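Local coordinates for protein mRNA export factor GLE1 (PDB 6B4E) that acts in the nuclear pore complex as a nucleoporin and mRNA export factor that binds inositol hexakisphosphate and can serve as a docking partner for transport factors, at residues F183-I186 / T187-L191; P202-I205 / A206-W209; W209-L212 / A213-N217; N217-L220 / N221-T224. One frame throughout, in Å; residues are numbered along the deposited sequence.

In the fold
The four contacts follow one another along the chain of this all-helical C-terminal portion of GLE1. Contact 1 closes helix 169-188, contact 2 opens helix 206-216, contact 3 runs along that helix to its end, and contact 4 is the turn leading into helix 225-264. Centres of contacts 1 and 2 lie about 8 Å apart, and the two meet directly, Thr187 OG1 lying 2.7 Å from Ser208 OG in a probable hydrogen bond. Contacts 2 and 3 share Trp209, contacts 3 and 4 share Asn217, and contact 4 lies about 26 Å from contact 1, centre to centre. Another protein's chain touches contacts 2 to 4, most extensively contact 3, but not contact 1.

Contact 1 (F183-I186 / T187-L191); sequences FAII and TRLQL
The carbonyl oxygen of Ala184 is gripped by two groups of the next turn: Thr187 OG1 donates to Ala184 O over 2.8 Å, tilted 20° from the carbonyl plane, and Arg188 N adds a weak bond. With OG1 lodged between its own backbone N and carbonyl carbon (chi1 68°), Thr187 turns the hydroxyl back onto the helix; the same hydroxyl is also bonded to Ser208 OG. Its other branch, CG2, sits over one face of the Phe183 ring, displaced toward the rim, in a CH-pi contact 4.0 Å from CG2 to the ring centroid.

Here helix 169-188 ends, and its hydrogen bonding slackens. Thr187 N still bonds to Phe183 O at 3.0 Å, but Ile185 O takes Arg188 N at 3.0 Å from above its carbonyl plane and receives only a weak bond from Leu189 N. Leu189 is the first residue to leave helical angles. Its CD1 packs 3.5 Å from Ile185 CG2. The Ile185 and Arg188 side chains lie side by side, pointing the same way, with Ile185 CD1 3.6 Å from Arg188 NH2. The arginine chain bends at chi2, and its NE reaches Ala237 O on helix 225-264.

Contact 2 (P202-I205 / A206-W209); sequences PFPI and ALSW
Past Ala206, whose methyl group points away from the preceding loop to pack on Tyr246 and on an apolar side chain of another protein's chain, Leu207 N donates to Pro204 O at 2.9 Å, a fairly straight bond (159° at the hydrogen) that arrives from above the carbonyl plane. The Leu207 side chain touches both Phe203 and Pro204. CG stands beside the backbone N (chi1 -58°), which brings the branch back over the loop: CD1 is 3.5 Å from Phe203 CA and lies at the edge of the Phe203 ring, near its plane, while Leu207 CG approaches Pro204 CD at 4.0 Å. This is the opening turn of helix 206-216, where the carbonyls of Pro204 and Ile205 receive N-H groups of the helix, and Phe203 and Pro204 pack against Leu207. Leu207 also rests on Phe183 and Thr187 of helix 169-188.

Ser208 N makes a weak bond to Ile205 O at 2.9 Å, and Ser208 CB faces Ile205 CD1 at 4.2 Å. Besides its bond to Thr187, the buried hydroxyl is held by Trp234 NE1. Trp209 N reaches the same Ile205 O weakly, at 3.3 Å; its indole leads away to meet Tyr246 edge-to-face.

Contact 3 (W209-L212 / A213-N217); sequences WHIL and ARICN
Arg214 lays its guanidinium flat along the His210 side chain in a parallel stack, the planes 3° apart and the group centres 4.3 Å from each other. The overlap is offset: His210 CB sits over the centre of the guanidinium, 3.6 Å from CZ, while NH2 stands over one face of the imidazole toward its rim, 3.7 Å from His210 CG. Arg214 reaches this place with an extended chain from CG to NE, its CG beside the backbone N (chi1 -71°) and its methylenes passing over His210 O.

The backbone bonds are those of a regular alpha helix, the i to i+4 pattern of helix 206-216. Ala213 N to Trp209 O, at 2.9 Å, is nearly straight at 171°, and the bonds from Arg214, Ile215 and Cys216 to the carbonyls of His210, Ile211 and Leu212 continue the series.

Apolar packing follows the helix turns as well. Ile211 CG2 and Ile215 CD1 meet at 3.9 Å, their side chains running side by side in the same direction, and Ala213 CB approaches the indole of Trp209 obliquely, 3.9 Å from NE1.

The chain of another protein meets this helix: an acidic side chain of that partner forms a salt bridge with Arg214 NE, and its backbone bonds to Trp209 NE1 and His210 ND1. Arg214 NH1 is bonded to Ile141 O of the same chain. The stack probably helps fix the orientation of guanidinium and imidazole, each of which also bonds to the partner chain, and the nearby acidic group probably offsets the arginine's charge.

Contact 4 (N217-L220 / N221-T224); sequences NTPL and NLIT
Two successive i to i+3 backbone bonds wind the chain into a short 3-10 turn: Leu222 N donates to Pro219 O at 2.9 Å and Ile223 N to Leu220 O at 3.0 Å, both from above the carbonyl planes. Leu220 O has a second partner in a water, which donates to it at 2.7 Å and also to Ile223 O at 3.1 Å, bridging the two carbonyls.

On the exposed side, Asn221 folds back over Pro219, its OD1 lying 3.2 Å from Pro219 CB. CG sits between the asparagine's own backbone N and carbonyl carbon (chi1 54°), which turns the amide oxygen toward the proline two residues earlier. The turn belongs to the loop joining helix 206-216 to helix 225-264, and Thr224 at its end is the N-cap residue of the latter, with OG1 making a weak bond to Thr226 N.

Apolar contacts gather round Ile223 and Thr218, which are buried. Thr218 presents CG2 to Ile223 CD1 at 3.9 Å and to Leu222 CB at 4.1 Å, crossing the leucine at about a right angle, while its hydroxyl is bonded to Arg214 O in the last turn of helix 206-216. Leu220 CD2 meets Ile223 CG1 at 4.1 Å, the two side chains crossing at a slant. Beyond the turn, Leu220 rests on Leu261 and Arg264, and Ile223 on Phe228, all of helix 225-264.

Contact 1 (F183-I186 / T187-L191)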
# COMPACT_ATOMS: atom_id res chain seq x y z
N PHE A 183 3.23 -0.01 1.45
CA PHE A 183 2.01 0.08 2.24
C PHE A 183 1.90 -1.10 3.20
O PHE A 183 1.54 -0.93 4.37
CB PHE A 183 0.80 0.13 1.31
CG PHE A 183 -0.52 0.33 2.04
CD1 PHE A 183 -0.82 1.54 2.62
CD2 PHE A 183 -1.44 -0.70 2.11
CE1 PHE A 183 -2.03 1.72 3.27
CE2 PHE A 183 -2.65 -0.53 2.75
CZ PHE A 183 -2.94 0.69 3.34
N ALA A 184 2.26 -2.29 2.72
CA ALA A 184 2.24 -3.47 3.57
C ALA A 184 3.07 -3.26 4.83
O ALA A 184 2.60 -3.53 5.95
CB ALA A 184 2.75 -4.67 2.78
N ILE A 185 4.32 -2.82 4.67
CA ILE A 185 5.20 -2.49 5.80
C ILE A 185 4.47 -1.57 6.78
O ILE A 185 4.46 -1.81 7.99
CB ILE A 185 6.50 -1.83 5.30
CG1 ILE A 185 7.41 -2.86 4.61
CG2 ILE A 185 7.24 -1.10 6.43
CD1 ILE A 185 8.04 -3.90 5.52
N ILE A 186 3.92 -0.47 6.26
CA ILE A 186 3.29 0.51 7.14
C ILE A 186 2.19 -0.14 7.97
O ILE A 186 2.04 0.17 9.17
CB ILE A 186 2.77 1.70 6.31
CG1 ILE A 186 3.97 2.50 5.75
CG2 ILE A 186 1.87 2.60 7.16
CD1 ILE A 186 3.61 3.60 4.77
N THR A 187 1.40 -1.03 7.38
CA THR A 187 0.29 -1.60 8.13
C THR A 187 0.76 -2.50 9.27
O THR A 187 -0.00 -2.70 10.22
CB THR A 187 -0.69 -2.39 7.25
OG1 THR A 187 -0.08 -3.59 6.74
CG2 THR A 187 -1.26 -1.54 6.11
N ARG A 188 1.98 -3.04 9.20
CA ARG A 188 2.44 -3.97 10.23
C ARG A 188 3.50 -3.38 11.15
O ARG A 188 3.95 -4.05 12.09
CB ARG A 188 2.93 -5.28 9.57
CG ARG A 188 4.16 -5.21 8.65
CD ARG A 188 5.46 -5.00 9.38
NE ARG A 188 6.56 -5.56 8.59
CZ ARG A 188 7.83 -5.64 8.98
NH1 ARG A 188 8.20 -5.16 10.15
NH2 ARG A 188 8.73 -6.19 8.16
N LEU A 189 3.88 -2.12 10.94
CA LEU A 189 4.72 -1.41 11.90
C LEU A 189 3.88 -0.85 13.03
O LEU A 189 2.73 -0.44 12.83
CB LEU A 189 5.46 -0.26 11.22
CG LEU A 189 6.55 -0.61 10.20
CD1 LEU A 189 6.97 0.65 9.45
CD2 LEU A 189 7.75 -1.23 10.87
N GLN A 190 4.46 -0.82 14.23
CA GLN A 190 3.86 -0.12 15.35
C GLN A 190 4.30 1.34 15.33
O GLN A 190 5.40 1.68 14.89
CB GLN A 190 4.27 -0.73 16.69
CG GLN A 190 3.94 -2.20 16.83
CD GLN A 190 2.46 -2.45 17.00
OE1 GLN A 190 1.73 -1.60 17.52
NE2 GLN A 190 2.00 -3.61 16.56
N LEU A 191 3.43 2.19 15.84
CA LEU A 191 3.80 3.58 15.99
C LEU A 191 5.02 3.69 16.90
O LEU A 191 5.17 2.93 17.86
CB LEU A 191 2.64 4.39 16.57
CG LEU A 191 1.42 4.62 15.68
CD1 LEU A 191 0.33 5.34 16.47
CD2 LEU A 191 1.83 5.42 14.44

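Contact 2 (P202-I205 / A206-W209)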
# COMPACT_ATOMS: atom_id res chain seq x y z
N PRO A 202 -2.59 5.37 11.80
CA PRO A 202 -3.47 5.85 10.72
C PRO A 202 -3.76 4.82 9.63
O PRO A 202 -4.72 5.01 8.87
CB PRO A 202 -2.70 7.06 10.16
CG PRO A 202 -1.28 6.76 10.45
CD PRO A 202 -1.27 6.02 11.76
N PHE A 203 -2.97 3.76 9.50
CA PHE A 203 -3.16 2.74 8.46
C PHE A 203 -2.83 1.38 9.04
O PHE A 203 -1.82 0.75 8.68
CB PHE A 203 -2.28 3.02 7.24
CG PHE A 203 -2.57 4.35 6.60
CD1 PHE A 203 -3.75 4.57 5.92
CD2 PHE A 203 -1.65 5.37 6.70
CE1 PHE A 203 -3.99 5.77 5.37
CE2 PHE A 203 -1.91 6.56 6.15
CZ PHE A 203 -3.06 6.76 5.49
N PRO A 204 -3.69 0.87 9.91
CA PRO A 204 -3.34 -0.27 10.77
C PRO A 204 -3.47 -1.61 10.05
O PRO A 204 -3.82 -1.68 8.87
CB PRO A 204 -4.34 -0.13 11.92
CG PRO A 204 -5.56 0.44 11.25
CD PRO A 204 -5.00 1.45 10.27
N ILE A 205 -3.15 -2.68 10.79
CA ILE A 205 -3.02 -4.00 10.18
C ILE A 205 -4.34 -4.48 9.59
O ILE A 205 -4.35 -5.28 8.66
CB ILE A 205 -2.44 -4.99 11.22
CG1 ILE A 205 -2.05 -6.32 10.58
CG2 ILE A 205 -3.40 -5.26 12.38
CD1 ILE A 205 -0.90 -6.22 9.66
N ALA A 206 -5.48 -3.97 10.10
CA ALA A 206 -6.77 -4.29 9.50
C ALA A 206 -6.77 -4.02 8.00
O ALA A 206 -7.49 -4.69 7.25
CB ALA A 206 -7.88 -3.47 10.17
N LEU A 207 -6.01 -3.03 7.54
CA LEU A 207 -6.04 -2.67 6.13
C LEU A 207 -5.39 -3.75 5.27
O LEU A 207 -5.73 -3.88 4.09
CB LEU A 207 -5.36 -1.33 5.91
CG LEU A 207 -5.98 -0.16 6.69
CD1 LEU A 207 -5.38 1.15 6.20
CD2 LEU A 207 -7.50 -0.13 6.57
N SER A 208 -4.44 -4.51 5.84
CA SER A 208 -3.91 -5.68 5.16
C SER A 208 -4.94 -6.79 5.08
O SER A 208 -5.00 -7.49 4.07
CB SER A 208 -2.65 -6.21 5.86
OG SER A 208 -1.49 -5.50 5.46
N TRP A 209 -5.72 -7.00 6.15
CA TRP A 209 -6.82 -7.94 6.04
C TRP A 209 -7.74 -7.56 4.88
O TRP A 209 -8.09 -8.42 4.06
CB TRP A 209 -7.62 -8.03 7.36
CG TRP A 209 -8.70 -9.07 7.28
CD1 TRP A 209 -9.93 -8.91 6.71
CD2 TRP A 209 -8.67 -10.41 7.79
NE1 TRP A 209 -10.65 -10.07 6.80
CE2 TRP A 209 -9.90 -11.01 7.46
CE3 TRP A 209 -7.71 -11.17 8.46
CZ2 TRP A 209 -10.21 -12.33 7.78
CZ3 TRP A 209 -8.02 -12.48 8.79
CH2 TRP A 209 -9.26 -13.04 8.45

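Contact 3 (W209-L212 / A213-N217)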
# COMPACT_ATOMS: atom_id res chain seq x y z
N TRP A 209 -5.72 -7.00 6.15
CA TRP A 209 -6.82 -7.94 6.04
C TRP A 209 -7.74 -7.56 4.88
O TRP A 209 -8.09 -8.42 4.06
CB TRP A 209 -7.62 -8.03 7.36
CG TRP A 209 -8.70 -9.07 7.28
CD1 TRP A 209 -9.93 -8.91 6.71
CD2 TRP A 209 -8.67 -10.41 7.79
NE1 TRP A 209 -10.65 -10.07 6.80
CE2 TRP A 209 -9.90 -11.01 7.46
CE3 TRP A 209 -7.71 -11.17 8.46
CZ2 TRP A 209 -10.21 -12.33 7.78
CZ3 TRP A 209 -8.02 -12.48 8.79
CH2 TRP A 209 -9.26 -13.04 8.45
N HIS A 210 -8.07 -6.27 4.74
CA HIS A 210 -8.98 -5.85 3.67
C HIS A 210 -8.45 -6.23 2.30
O HIS A 210 -9.20 -6.67 1.42
CB HIS A 210 -9.21 -4.33 3.67
CG HIS A 210 -9.91 -3.80 4.89
ND1 HIS A 210 -10.80 -4.56 5.63
CD2 HIS A 210 -9.87 -2.59 5.47
CE1 HIS A 210 -11.25 -3.83 6.64
NE2 HIS A 210 -10.71 -2.63 6.56
N ILE A 211 -7.15 -6.03 2.08
CA ILE A 211 -6.56 -6.31 0.77
C ILE A 211 -6.74 -7.78 0.41
O ILE A 211 -7.19 -8.11 -0.69
CB ILE A 211 -5.08 -5.93 0.75
CG1 ILE A 211 -4.93 -4.41 0.86
CG2 ILE A 211 -4.41 -6.43 -0.55
CD1 ILE A 211 -3.51 -3.94 1.11
N LEU A 212 -6.34 -8.67 1.33
CA LEU A 212 -6.39 -10.09 1.03
C LEU A 212 -7.83 -10.56 0.87
O LEU A 212 -8.13 -11.33 -0.04
CB LEU A 212 -5.67 -10.88 2.14
CG LEU A 212 -4.15 -11.06 1.94
CD1 LEU A 212 -3.42 -9.73 1.89
CD2 LEU A 212 -3.56 -11.96 3.03
N ALA A 213 -8.72 -10.13 1.77
CA ALA A 213 -10.11 -10.54 1.70
C ALA A 213 -10.76 -10.08 0.41
O ALA A 213 -11.50 -10.83 -0.22
CB ALA A 213 -10.89 -9.99 2.90
N ARG A 214 -10.52 -8.82 0.02
CA ARG A 214 -11.20 -8.26 -1.14
C ARG A 214 -10.72 -8.90 -2.43
O ARG A 214 -11.52 -9.11 -3.36
CB ARG A 214 -11.00 -6.75 -1.18
CG ARG A 214 -11.79 -6.07 -0.06
CD ARG A 214 -11.40 -4.63 0.14
NE ARG A 214 -12.14 -4.10 1.27
CZ ARG A 214 -11.98 -2.89 1.80
NH1 ARG A 214 -11.13 -2.02 1.28
NH2 ARG A 214 -12.69 -2.56 2.87
N ILE A 215 -9.42 -9.18 -2.53
CA ILE A 215 -8.92 -9.89 -3.70
C ILE A 215 -9.50 -11.30 -3.75
O ILE A 215 -9.93 -11.77 -4.80
CB ILE A 215 -7.38 -9.89 -3.71
CG1 ILE A 215 -6.86 -8.47 -3.94
CG2 ILE A 215 -6.86 -10.82 -4.80
CD1 ILE A 215 -5.34 -8.32 -3.86
N CYS A 216 -9.57 -11.98 -2.59
CA CYS A 216 -10.19 -13.30 -2.57
C CYS A 216 -11.68 -13.25 -2.90
O CYS A 216 -12.24 -14.28 -3.27
CB CYS A 216 -9.99 -13.95 -1.21
SG CYS A 216 -8.31 -14.56 -0.98
N ASN A 217 -12.32 -12.10 -2.76
CA ASN A 217 -13.74 -11.98 -3.07
C ASN A 217 -13.98 -11.40 -4.45
O ASN A 217 -15.14 -11.24 -4.85
CB ASN A 217 -14.43 -11.12 -2.01
CG ASN A 217 -14.49 -11.81 -0.65
OD1 ASN A 217 -14.35 -13.03 -0.54
ND2 ASN A 217 -14.72 -11.02 0.40

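Contact 4 (N217-L220 / N221-T224)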
# COMPACT_ATOMS: atom_id res chain seq x y z
N ASN A 217 -12.32 -12.10 -2.76
CA ASN A 217 -13.74 -11.98 -3.07
C ASN A 217 -13.98 -11.40 -4.45
O ASN A 217 -15.14 -11.24 -4.85
CB ASN A 217 -14.43 -11.12 -2.01
CG ASN A 217 -14.49 -11.81 -0.65
OD1 ASN A 217 -14.35 -13.03 -0.54
ND2 ASN A 217 -14.72 -11.02 0.40
N THR A 218 -12.92 -11.11 -5.20
CA THR A 218 -13.04 -10.47 -6.51
C THR A 218 -13.44 -11.50 -7.56
O THR A 218 -12.90 -12.61 -7.56
CB THR A 218 -11.70 -9.82 -6.86
OG1 THR A 218 -11.48 -8.72 -5.98
CG2 THR A 218 -11.66 -9.31 -8.29
N PRO A 219 -14.38 -11.19 -8.46
CA PRO A 219 -14.71 -12.12 -9.54
C PRO A 219 -13.46 -12.59 -10.26
O PRO A 219 -12.61 -11.78 -10.65
CB PRO A 219 -15.62 -11.29 -10.46
CG PRO A 219 -16.21 -10.27 -9.57
CD PRO A 219 -15.15 -9.93 -8.57
N LEU A 220 -13.33 -13.91 -10.41
CA LEU A 220 -12.06 -14.47 -10.86
C LEU A 220 -11.72 -14.02 -12.27
O LEU A 220 -10.54 -13.94 -12.62
CB LEU A 220 -12.08 -15.99 -10.76
CG LEU A 220 -12.15 -16.54 -9.33
CD1 LEU A 220 -12.13 -18.05 -9.35
CD2 LEU A 220 -11.01 -15.98 -8.46
N ASN A 221 -12.73 -13.70 -13.08
CA ASN A 221 -12.48 -13.20 -14.43
C ASN A 221 -11.74 -11.87 -14.43
O ASN A 221 -11.26 -11.44 -15.50
CB ASN A 221 -13.80 -13.05 -15.18
CG ASN A 221 -14.79 -12.21 -14.42
OD1 ASN A 221 -15.30 -12.63 -13.36
ND2 ASN A 221 -15.08 -11.02 -14.92
N LEU A 222 -11.61 -11.20 -13.28
CA LEU A 222 -10.87 -9.94 -13.17
C LEU A 222 -9.49 -10.10 -12.56
O LEU A 222 -8.74 -9.12 -12.52
CB LEU A 222 -11.66 -8.93 -12.34
CG LEU A 222 -13.03 -8.55 -12.93
CD1 LEU A 222 -13.67 -7.57 -12.01
CD2 LEU A 222 -12.90 -7.97 -14.35
N ILE A 223 -9.15 -11.29 -12.07
CA ILE A 223 -7.85 -11.53 -11.48
C ILE A 223 -6.81 -11.64 -12.58
O ILE A 223 -7.02 -12.32 -13.59
CB ILE A 223 -7.90 -12.81 -10.62
CG1 ILE A 223 -8.86 -12.62 -9.44
CG2 ILE A 223 -6.51 -13.21 -10.11
CD1 ILE A 223 -8.45 -11.57 -8.44
N THR A 224 -5.68 -10.98 -12.39
CA THR A 224 -4.58 -10.99 -13.34
C THR A 224 -3.31 -11.31 -12.59
O THR A 224 -3.31 -11.48 -11.36
CB THR A 224 -4.46 -9.65 -14.07
OG1 THR A 224 -4.04 -8.65 -13.14
CG2 THR A 224 -5.79 -9.26 -14.67
O HOH W 1 -9.05 -14.19 -14.90